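Long-range contacts in 2-C-methyl-D-erythritol 4-phosphate cytidylyltransferase (Anaerococcus prevotii, PDB 4KT7), which probably catalyses the transfer of a cytidylyl group from CTP to 2-C-methyl-D-erythritol 4-phosphate, releasing diphosphate, in isoprenoid biosynthesis: residues A133-T138 and Y163-P168; T167-D172 and V190-Q195; E118-K123 and K207-E212. All blocks are in the same frame, centred on the assembly; numbering follows the deposited sequence.

Contact 1 (A133-T138 and Y163-P168); sequences AVITAT and YNIQTP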
loop_
_atom_site.group_PDB
_atom_site.type_symbol
_atom_site.label_atom_id
_atom_site.label_comp_id
_atom_site.label_asym_id
_atom_site.label_seq_id
_atom_site.Cartn_x
_atom_site.Cartn_y
_atom_site.Cartn_z
ATOM N N ALA A 133 24.554 0.228 0.658
ATOM C CA ALA A 133 23.232 -0.194 1.104
ATOM C C ALA A 133 22.264 0.006 -0.043
ATOM O O ALA A 133 22.329 1.019 -0.740
ATOM C CB ALA A 133 22.794 0.613 2.311
ATOM N N VAL A 134 21.387 -0.979 -0.248
ATOM C CA VAL A 134 20.473 -0.995 -1.379
ATOM C C VAL A 134 19.136 -1.540 -0.875
ATOM O O VAL A 134 19.113 -2.542 -0.172
ATOM C CB VAL A 134 21.000 -1.949 -2.471
ATOM C CG1 VAL A 134 20.081 -1.941 -3.702
ATOM C CG2 VAL A 134 22.453 -1.584 -2.876
ATOM N N ILE A 135 18.022 -0.892 -1.206
ATOM C CA ILE A 135 16.712 -1.474 -0.873
ATOM C C ILE A 135 15.824 -1.473 -2.095
ATOM O O ILE A 135 16.063 -0.706 -3.024
ATOM C CB ILE A 135 15.999 -0.686 0.241
ATOM C CG1 ILE A 135 15.633 0.724 -0.245
ATOM C CG2 ILE A 135 16.897 -0.579 1.460
ATOM C CD1 ILE A 135 14.879 1.547 0.809
ATOM N N THR A 136 14.811 -2.344 -2.118
ATOM C CA THR A 136 13.856 -2.366 -3.231
ATOM C C THR A 136 12.588 -1.655 -2.743
ATOM O O THR A 136 12.209 -1.819 -1.590
ATOM C CB THR A 136 13.515 -3.805 -3.654
ATOM O OG1 THR A 136 13.306 -4.587 -2.474
ATOM C CG2 THR A 136 14.650 -4.408 -4.435
ATOM N N ALA A 137 11.933 -0.879 -3.605
ATOM C CA ALA A 137 10.755 -0.112 -3.190
ATOM C C ALA A 137 9.933 0.228 -4.421
ATOM O O ALA A 137 10.456 0.174 -5.539
ATOM C CB ALA A 137 11.186 1.178 -2.439
ATOM N N THR A 138 8.649 0.557 -4.222
ATOM C CA THR A 138 7.770 0.898 -5.347
ATOM C C THR A 138 7.018 2.184 -5.051
ATOM O O THR A 138 6.599 2.412 -3.906
ATOM C CB THR A 138 6.726 -0.189 -5.651
ATOM O OG1 THR A 138 6.000 -0.516 -4.453
ATOM C CG2 THR A 138 7.385 -1.447 -6.264
ATOM N N TYR A 163 7.485 6.113 -1.589
ATOM C CA TYR A 163 7.668 4.702 -1.946
ATOM C C TYR A 163 7.403 3.737 -0.802
ATOM O O TYR A 163 7.729 4.013 0.349
ATOM C CB TYR A 163 9.093 4.446 -2.450
ATOM C CG TYR A 163 9.367 4.936 -3.848
ATOM C CD1 TYR A 163 9.193 6.277 -4.190
ATOM C CD2 TYR A 163 9.811 4.067 -4.828
ATOM C CE1 TYR A 163 9.445 6.729 -5.482
ATOM C CE2 TYR A 163 10.076 4.510 -6.120
ATOM C CZ TYR A 163 9.899 5.838 -6.437
ATOM O OH TYR A 163 10.180 6.263 -7.712
ATOM N N ASN A 164 6.818 2.590 -1.134
ATOM C CA ASN A 164 6.606 1.524 -0.171
ATOM C C ASN A 164 7.740 0.533 -0.322
ATOM O O ASN A 164 7.976 0.059 -1.428
ATOM C CB ASN A 164 5.292 0.799 -0.480
ATOM C CG ASN A 164 4.085 1.720 -0.410
ATOM O OD1 ASN A 164 3.348 1.894 -1.390
ATOM N ND2 ASN A 164 3.867 2.300 0.753
ATOM N N ILE A 165 8.428 0.189 0.763
ATOM C CA ILE A 165 9.545 -0.740 0.643
ATOM C C ILE A 165 9.105 -2.184 0.541
ATOM O O ILE A 165 8.023 -2.564 0.986
ATOM C CB ILE A 165 10.553 -0.611 1.809
ATOM C CG1 ILE A 165 9.950 -1.154 3.103
ATOM C CG2 ILE A 165 10.984 0.846 1.963
ATOM C CD1 ILE A 165 10.910 -1.152 4.268
ATOM N N GLN A 166 9.959 -3.007 -0.053
ATOM C CA GLN A 166 9.731 -4.435 -0.037
ATOM C C GLN A 166 11.076 -5.099 0.262
ATOM O O GLN A 166 11.940 -4.499 0.903
ATOM C CB GLN A 166 9.100 -4.904 -1.367
ATOM C CG GLN A 166 9.716 -4.309 -2.667
ATOM C CD GLN A 166 8.983 -4.751 -3.932
ATOM O OE1 GLN A 166 9.584 -5.329 -4.853
ATOM N NE2 GLN A 166 7.678 -4.474 -3.990
ATOM N N THR A 167 11.258 -6.337 -0.166
ATOM C CA THR A 167 12.586 -6.944 -0.105
ATOM C C THR A 167 12.774 -7.633 -1.446
ATOM O O THR A 167 11.788 -7.969 -2.095
ATOM C CB THR A 167 12.731 -7.929 1.073
ATOM O OG1 THR A 167 12.094 -9.167 0.750
ATOM C CG2 THR A 167 12.144 -7.351 2.363
ATOM N N PRO A 168 14.024 -7.884 -1.866
ATOM C CA PRO A 168 15.293 -7.839 -1.120
ATOM C C PRO A 168 15.851 -6.456 -0.792
ATOM O O PRO A 168 15.413 -5.416 -1.313
ATOM C CB PRO A 168 16.266 -8.559 -2.055
ATOM C CG PRO A 168 15.746 -8.238 -3.415
ATOM C CD PRO A 168 14.229 -8.310 -3.264
HETATM O O HOH W 1 3.538 0.533 -3.602
HETATM O O HOH W 2 6.834 -2.095 -2.611
#
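Tyr163 sets its CB 3.9 Å from Ala137 CB and turns the edge of its ring to Ala137 C, a closeness that suits a residue as small as alanine. Strand 162-166 runs antiparallel to 133-139 in the mixed sheet, and Tyr163 and Asn164 pair with a strand of the second subunit, carrying the sheet across the dimer interface. Asn164 forms an antiparallel hydrogen-bonded pair with Thr138: Asn164 N gives to Thr138 O at 2.8 Å, and Thr138 N returns the bond to Asn164 O. On their shared face one water joins Thr138 OG1 to Asn164 OD1, and another links Thr138 OG1, Asn164 O and Gln166 NE2. Ile165 faces Ala137 as a non-hydrogen-bonded pair and lays its CG2 4.1 Å from Ile135 CD1. Gln166 N donates to Thr136 O almost straight (173°), though from above the carbonyl plane; its NE2 also binds Glu212 O. After a cis peptide, Pro168 O takes a short 2.5 Å bond from Thr136 OG1, in the carbonyl plane on a lone pair; Thr136 N adds a weak one. With chi1 at 44° the hydroxyl reaches that oxygen. A valine here, lacking the hydroxyl, would probably leave Pro168 O with just that weak bond across the contact. Backbone pairing and a threonine hydroxyl thus hold the ends, while water serves one face and Ala137, Ile135 and Ile165 meet through methyl groups on the other.

Contact 2 (T167-D172 and V190-Q195); sequences TPQAFD and VTDDSQ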
loop_
_atom_site.group_PDB
_atom_site.type_symbol
_atom_site.label_atom_id
_atom_site.label_comp_id
_atom_site.label_asym_id
_atom_site.label_seq_id
_atom_site.Cartn_x
_atom_site.Cartn_y
_atom_site.Cartn_z
ATOM N N THR A 167 11.258 -6.337 -0.166
ATOM C CA THR A 167 12.586 -6.944 -0.105
ATOM C C THR A 167 12.774 -7.633 -1.446
ATOM O O THR A 167 11.788 -7.969 -2.095
ATOM C CB THR A 167 12.731 -7.929 1.073
ATOM O OG1 THR A 167 12.094 -9.167 0.750
ATOM C CG2 THR A 167 12.144 -7.351 2.363
ATOM N N PRO A 168 14.024 -7.884 -1.866
ATOM C CA PRO A 168 15.293 -7.839 -1.120
ATOM C C PRO A 168 15.851 -6.456 -0.792
ATOM O O PRO A 168 15.413 -5.416 -1.313
ATOM C CB PRO A 168 16.266 -8.559 -2.055
ATOM C CG PRO A 168 15.746 -8.238 -3.415
ATOM C CD PRO A 168 14.229 -8.310 -3.264
ATOM N N GLN A 169 16.807 -6.477 0.129
ATOM C CA GLN A 169 17.646 -5.348 0.467
ATOM C C GLN A 169 19.047 -5.953 0.483
ATOM O O GLN A 169 19.172 -7.164 0.612
ATOM C CB GLN A 169 17.287 -4.839 1.868
ATOM C CG GLN A 169 15.870 -4.313 2.019
ATOM C CD GLN A 169 15.668 -3.592 3.346
ATOM O OE1 GLN A 169 16.366 -3.859 4.327
ATOM N NE2 GLN A 169 14.734 -2.659 3.372
ATOM N N ALA A 170 20.098 -5.150 0.353
ATOM C CA ALA A 170 21.448 -5.716 0.458
ATOM C C ALA A 170 22.461 -4.672 0.926
ATOM O O ALA A 170 22.249 -3.472 0.733
ATOM C CB ALA A 170 21.877 -6.327 -0.894
ATOM N N PHE A 171 23.558 -5.133 1.535
ATOM C CA PHE A 171 24.519 -4.244 2.210
ATOM C C PHE A 171 25.924 -4.795 2.150
ATOM O O PHE A 171 26.113 -6.006 1.978
ATOM C CB PHE A 171 24.164 -4.096 3.705
ATOM C CG PHE A 171 22.733 -3.805 3.946
ATOM C CD1 PHE A 171 22.268 -2.498 3.959
ATOM C CD2 PHE A 171 21.831 -4.838 4.113
ATOM C CE1 PHE A 171 20.920 -2.238 4.142
ATOM C CE2 PHE A 171 20.481 -4.574 4.312
ATOM C CZ PHE A 171 20.035 -3.276 4.312
ATOM N N ASP A 172 26.893 -3.895 2.317
ATOM C CA ASP A 172 28.261 -4.236 2.719
ATOM C C ASP A 172 28.147 -5.029 4.018
ATOM O O ASP A 172 27.472 -4.593 4.961
ATOM C CB ASP A 172 29.068 -2.936 2.920
ATOM C CG ASP A 172 30.520 -3.183 3.317
ATOM O OD1 ASP A 172 30.779 -3.404 4.514
ATOM O OD2 ASP A 172 31.416 -3.127 2.452
ATOM N N VAL A 190 13.454 -0.124 14.818
ATOM C CA VAL A 190 13.534 0.211 13.402
ATOM C C VAL A 190 12.380 -0.378 12.598
ATOM O O VAL A 190 11.821 -1.418 12.958
ATOM C CB VAL A 190 14.868 -0.254 12.767
ATOM C CG1 VAL A 190 16.044 0.335 13.515
ATOM C CG2 VAL A 190 14.945 -1.766 12.741
ATOM N N THR A 191 12.020 0.303 11.514
ATOM C CA THR A 191 11.005 -0.210 10.597
ATOM C C THR A 191 11.613 -1.282 9.694
ATOM O O THR A 191 10.927 -2.221 9.304
ATOM C CB THR A 191 10.388 0.905 9.732
ATOM O OG1 THR A 191 11.425 1.597 9.010
ATOM C CG2 THR A 191 9.628 1.883 10.604
ATOM N N ASP A 192 12.897 -1.123 9.356
ATOM C CA ASP A 192 13.610 -2.101 8.540
ATOM C C ASP A 192 15.097 -1.876 8.714
ATOM O O ASP A 192 15.499 -0.885 9.334
ATOM C CB ASP A 192 13.243 -1.938 7.068
ATOM C CG ASP A 192 13.824 -0.676 6.466
ATOM O OD1 ASP A 192 13.415 0.440 6.886
ATOM O OD2 ASP A 192 14.685 -0.786 5.563
ATOM N N ASP A 193 15.917 -2.770 8.165
ATOM C CA ASP A 193 17.354 -2.688 8.414
ATOM C C ASP A 193 17.965 -1.414 7.862
ATOM O O ASP A 193 18.937 -0.911 8.416
ATOM C CB ASP A 193 18.107 -3.887 7.825
ATOM C CG ASP A 193 17.667 -5.207 8.418
ATOM O OD1 ASP A 193 17.290 -5.236 9.610
ATOM O OD2 ASP A 193 17.718 -6.225 7.691
ATOM N N SER A 194 17.431 -0.898 6.756
ATOM C CA SER A 194 18.069 0.275 6.154
ATOM C C SER A 194 17.857 1.532 6.986
ATOM O O SER A 194 18.606 2.497 6.838
ATOM C CB SER A 194 17.605 0.513 4.714
ATOM O OG SER A 194 16.298 1.062 4.691
ATOM N N GLN A 195 16.866 1.527 7.879
ATOM C CA GLN A 195 16.658 2.697 8.743
ATOM C C GLN A 195 17.794 2.805 9.761
ATOM O O GLN A 195 18.016 3.870 10.361
ATOM C CB GLN A 195 15.293 2.663 9.450
ATOM C CG GLN A 195 14.943 3.997 10.141
ATOM C CD GLN A 195 13.594 3.976 10.823
ATOM O OE1 GLN A 195 13.110 2.919 11.233
ATOM N NE2 GLN A 195 12.972 5.150 10.944
HETATM O O HOH W 3 14.920 -4.886 6.615
#
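The side chain of Gln169 crosses that of Asp192 obliquely, its amide turned 73° from the carboxylate plane, and Gln169 NE2 donates to Asp192 OD2 at 2.9 Å. That oxygen is also the acceptor of an Asx turn, formed with Ser194 N, in the loop that leads into helix 196-199. The contact fastens this loop to strand 168-172 of the central sheet. The glutamine is long enough for the task: with chi2 at -169° its chain runs extended beyond CG and carries the amide from the strand to the loop. The bond arrives on the anti side of OD2, tilted out of the carboxylate plane, but close to the amide plane of Gln169. At the other end of the amide, OE1 accepts from a water 2.9 Å away, and this water in turn accepts from Asp193 N, which is likely to fix the amide's rotation. Gln169 OE1 also lies in the ring plane of Phe171, at its edge. The phenylalanine supplies the apolar part of the contact, its CZ 4.1 Å from Asp193 CB, while Asp193 OD1 turns to Tyr180 and to a salt bridge with Arg88. Asp192 OD1 forms a salt bridge with Lys145 of the second subunit, so the loop joins the dimer interface as well as the sheet. Three donors converge on Asp192 OD2: Gln169 NE2, Ser194 N from above the carboxylate plane at 3.0 Å, and Ser194 OG, which meets its syn lone pair at 2.6 Å.

Contact 3 (E118-K123 and K207-E212); sequences EELFLK and KVVHGE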
loop_
_atom_site.group_PDB
_atom_site.type_symbol
_atom_site.label_atom_id
_atom_site.label_comp_id
_atom_site.label_asym_id
_atom_site.label_seq_id
_atom_site.Cartn_x
_atom_site.Cartn_y
_atom_site.Cartn_z
ATOM N N GLU A 118 13.883 -13.250 -10.373
ATOM C CA GLU A 118 15.337 -13.375 -10.357
ATOM C C GLU A 118 16.015 -12.057 -10.760
ATOM O O GLU A 118 17.037 -11.668 -10.190
ATOM C CB GLU A 118 15.728 -14.504 -11.303
ATOM C CG GLU A 118 17.183 -14.891 -11.294
ATOM C CD GLU A 118 17.467 -15.982 -12.308
ATOM O OE1 GLU A 118 16.606 -16.886 -12.450
ATOM O OE2 GLU A 118 18.533 -15.930 -12.966
ATOM N N GLU A 119 15.426 -11.355 -11.726
ATOM C CA GLU A 119 15.946 -10.064 -12.173
ATOM C C GLU A 119 15.992 -9.020 -11.060
ATOM O O GLU A 119 16.889 -8.174 -11.025
ATOM C CB GLU A 119 15.108 -9.535 -13.334
ATOM C CG GLU A 119 15.693 -8.325 -14.016
ATOM C CD GLU A 119 14.640 -7.477 -14.713
ATOM O OE1 GLU A 119 13.487 -7.415 -14.221
ATOM O OE2 GLU A 119 14.970 -6.862 -15.752
ATOM N N LEU A 120 15.033 -9.067 -10.141
ATOM C CA LEU A 120 15.018 -8.117 -9.045
ATOM C C LEU A 120 16.182 -8.368 -8.099
ATOM O O LEU A 120 16.791 -7.422 -7.573
ATOM C CB LEU A 120 13.695 -8.206 -8.282
ATOM C CG LEU A 120 13.511 -7.217 -7.142
ATOM C CD1 LEU A 120 13.602 -5.799 -7.674
ATOM C CD2 LEU A 120 12.173 -7.445 -6.417
ATOM N N PHE A 121 16.485 -9.642 -7.856
ATOM C CA PHE A 121 17.655 -9.979 -7.041
ATOM C C PHE A 121 18.959 -9.549 -7.699
ATOM O O PHE A 121 19.854 -9.039 -7.027
ATOM C CB PHE A 121 17.701 -11.481 -6.756
ATOM C CG PHE A 121 16.629 -11.941 -5.801
ATOM C CD1 PHE A 121 16.796 -11.798 -4.433
ATOM C CD2 PHE A 121 15.457 -12.520 -6.277
ATOM C CE1 PHE A 121 15.802 -12.232 -3.540
ATOM C CE2 PHE A 121 14.471 -12.947 -5.399
ATOM C CZ PHE A 121 14.649 -12.800 -4.029
ATOM N N LEU A 122 19.073 -9.770 -9.006
ATOM C CA LEU A 122 20.259 -9.340 -9.752
ATOM C C LEU A 122 20.405 -7.819 -9.733
ATOM O O LEU A 122 21.511 -7.294 -9.570
ATOM C CB LEU A 122 20.185 -9.832 -11.195
ATOM C CG LEU A 122 20.273 -11.352 -11.395
ATOM C CD1 LEU A 122 20.137 -11.741 -12.870
ATOM C CD2 LEU A 122 21.587 -11.876 -10.833
ATOM N N LYS A 123 19.292 -7.102 -9.887
ATOM C CA LYS A 123 19.334 -5.639 -9.859
ATOM C C LYS A 123 19.776 -5.132 -8.503
ATOM O O LYS A 123 20.513 -4.141 -8.405
ATOM C CB LYS A 123 17.965 -5.053 -10.203
ATOM C CG LYS A 123 17.639 -5.112 -11.698
ATOM C CD LYS A 123 16.119 -5.078 -11.921
ATOM C CE LYS A 123 15.505 -3.800 -11.364
ATOM N NZ LYS A 123 13.998 -3.806 -11.357
ATOM N N LYS A 207 20.662 3.216 -1.601
ATOM C CA LYS A 207 20.214 3.257 -2.981
ATOM C C LYS A 207 18.880 2.550 -3.110
ATOM O O LYS A 207 18.658 1.477 -2.520
ATOM C CB LYS A 207 21.242 2.589 -3.907
ATOM C CG LYS A 207 20.873 2.620 -5.388
ATOM C CD LYS A 207 21.018 4.052 -5.944
ATOM C CE LYS A 207 20.341 4.191 -7.302
ATOM N NZ LYS A 207 20.576 5.561 -7.853
ATOM N N VAL A 208 17.979 3.120 -3.897
ATOM C CA VAL A 208 16.682 2.498 -4.067
ATOM C C VAL A 208 16.624 1.857 -5.437
ATOM O O VAL A 208 16.973 2.480 -6.436
ATOM C CB VAL A 208 15.552 3.528 -3.922
ATOM C CG1 VAL A 208 14.209 2.858 -4.123
ATOM C CG2 VAL A 208 15.615 4.196 -2.543
ATOM N N VAL A 209 16.214 0.597 -5.482
ATOM C CA VAL A 209 15.998 -0.094 -6.745
ATOM C C VAL A 209 14.495 -0.268 -6.911
ATOM O O VAL A 209 13.813 -0.650 -5.953
ATOM C CB VAL A 209 16.679 -1.479 -6.709
ATOM C CG1 VAL A 209 16.085 -2.420 -7.743
ATOM C CG2 VAL A 209 18.201 -1.319 -6.878
ATOM N N HIS A 210 13.971 0.025 -8.100
ATOM C CA HIS A 210 12.551 -0.201 -8.375
ATOM C C HIS A 210 12.186 -1.665 -8.158
ATOM O O HIS A 210 12.776 -2.574 -8.763
ATOM C CB HIS A 210 12.179 0.209 -9.802
ATOM C CG HIS A 210 12.212 1.688 -10.035
ATOM N ND1 HIS A 210 11.285 2.549 -9.483
ATOM C CD2 HIS A 210 13.051 2.458 -10.771
ATOM C CE1 HIS A 210 11.560 3.787 -9.860
ATOM N NE2 HIS A 210 12.624 3.758 -10.642
ATOM N N GLY A 211 11.210 -1.892 -7.286
ATOM C CA GLY A 211 10.729 -3.230 -7.021
ATOM C C GLY A 211 9.572 -3.601 -7.931
ATOM O O GLY A 211 9.349 -2.991 -8.988
ATOM N N GLU A 212 8.827 -4.610 -7.519
ATOM C CA GLU A 212 7.749 -5.127 -8.327
ATOM C C GLU A 212 6.461 -5.030 -7.532
ATOM O O GLU A 212 6.444 -5.357 -6.352
ATOM C CB GLU A 212 8.070 -6.571 -8.744
ATOM C CG GLU A 212 9.161 -6.632 -9.831
ATOM C CD GLU A 212 9.877 -7.981 -9.936
ATOM O OE1 GLU A 212 9.557 -8.913 -9.158
ATOM O OE2 GLU A 212 10.785 -8.099 -10.794
HETATM O O HOH W 4 12.332 -6.056 -11.648
#
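Lys123 NZ bonds to His210 O at 3.1 Å and also donates to a water 2.8 Å away. The lysine chain bends at chi3, which brings its amine round to the carbonyl that ends the strand, and on the way its CE passes 3.9 Å from Val209 CG1. A lysine suits this edge because its methylenes can pack on the valine while its charged end stays near the surface. The water lies 2.7 Å from Glu212 OE2 and within reach of Glu119 OE1. Those two carboxylates come close, OE1 of Glu119 standing 4.4 Å from OE2 of Glu212; the nearby ammonium group and the water are likely to ease the repulsion. Glu212 OE2 has a firmer partner in Ser117 OG, a hydroxyl that also bonds to Leu120 N at the start of the helix. Below these charged groups, the side chains of Leu120 and Glu212 lie alongside each other, pointing opposite ways, with Leu120 CB 3.8 Å from Glu212 OE2. A chi1 of -177° swings Leu120 CG toward the strand, and chi2 of 59° then puts CD1 at its end, 3.5 Å from His210 O and touching Gly211 CA and Val209 CG1. The axes of 118-123 and 207-210 run nearly antiparallel (160°) and approach to 9.3 Å. Leu120 also reaches Thr136, Gln166 and Pro168, which places the helix against the sheet face formed by strands 133-139, 168-172 and 206-210, beside Gln166 at the end of 162-166.

Strand 133-139 is the hub: it pairs antiparallel with 162-166 and 168-172 and parallel with 206-210. Contacts 1 and 2 share Thr167 and Pro168, with centres about 8 Å apart, and Ile135 CG2 packs 3.5 Å from Ser194 CB. Contact 3 is likewise about 8 Å from contact 1, centre to centre, where Ile135 N probably bonds to Lys207 O at 2.8 Å. Contacts 2 and 3, their centres about 13 Å apart, meet where Pro168 CD touches Leu120 CD2. All three reach the second subunit. In relatives of this family an arm of the partner subunit completes the substrate pocket, so the dimer contacts are consistent with a shared active site.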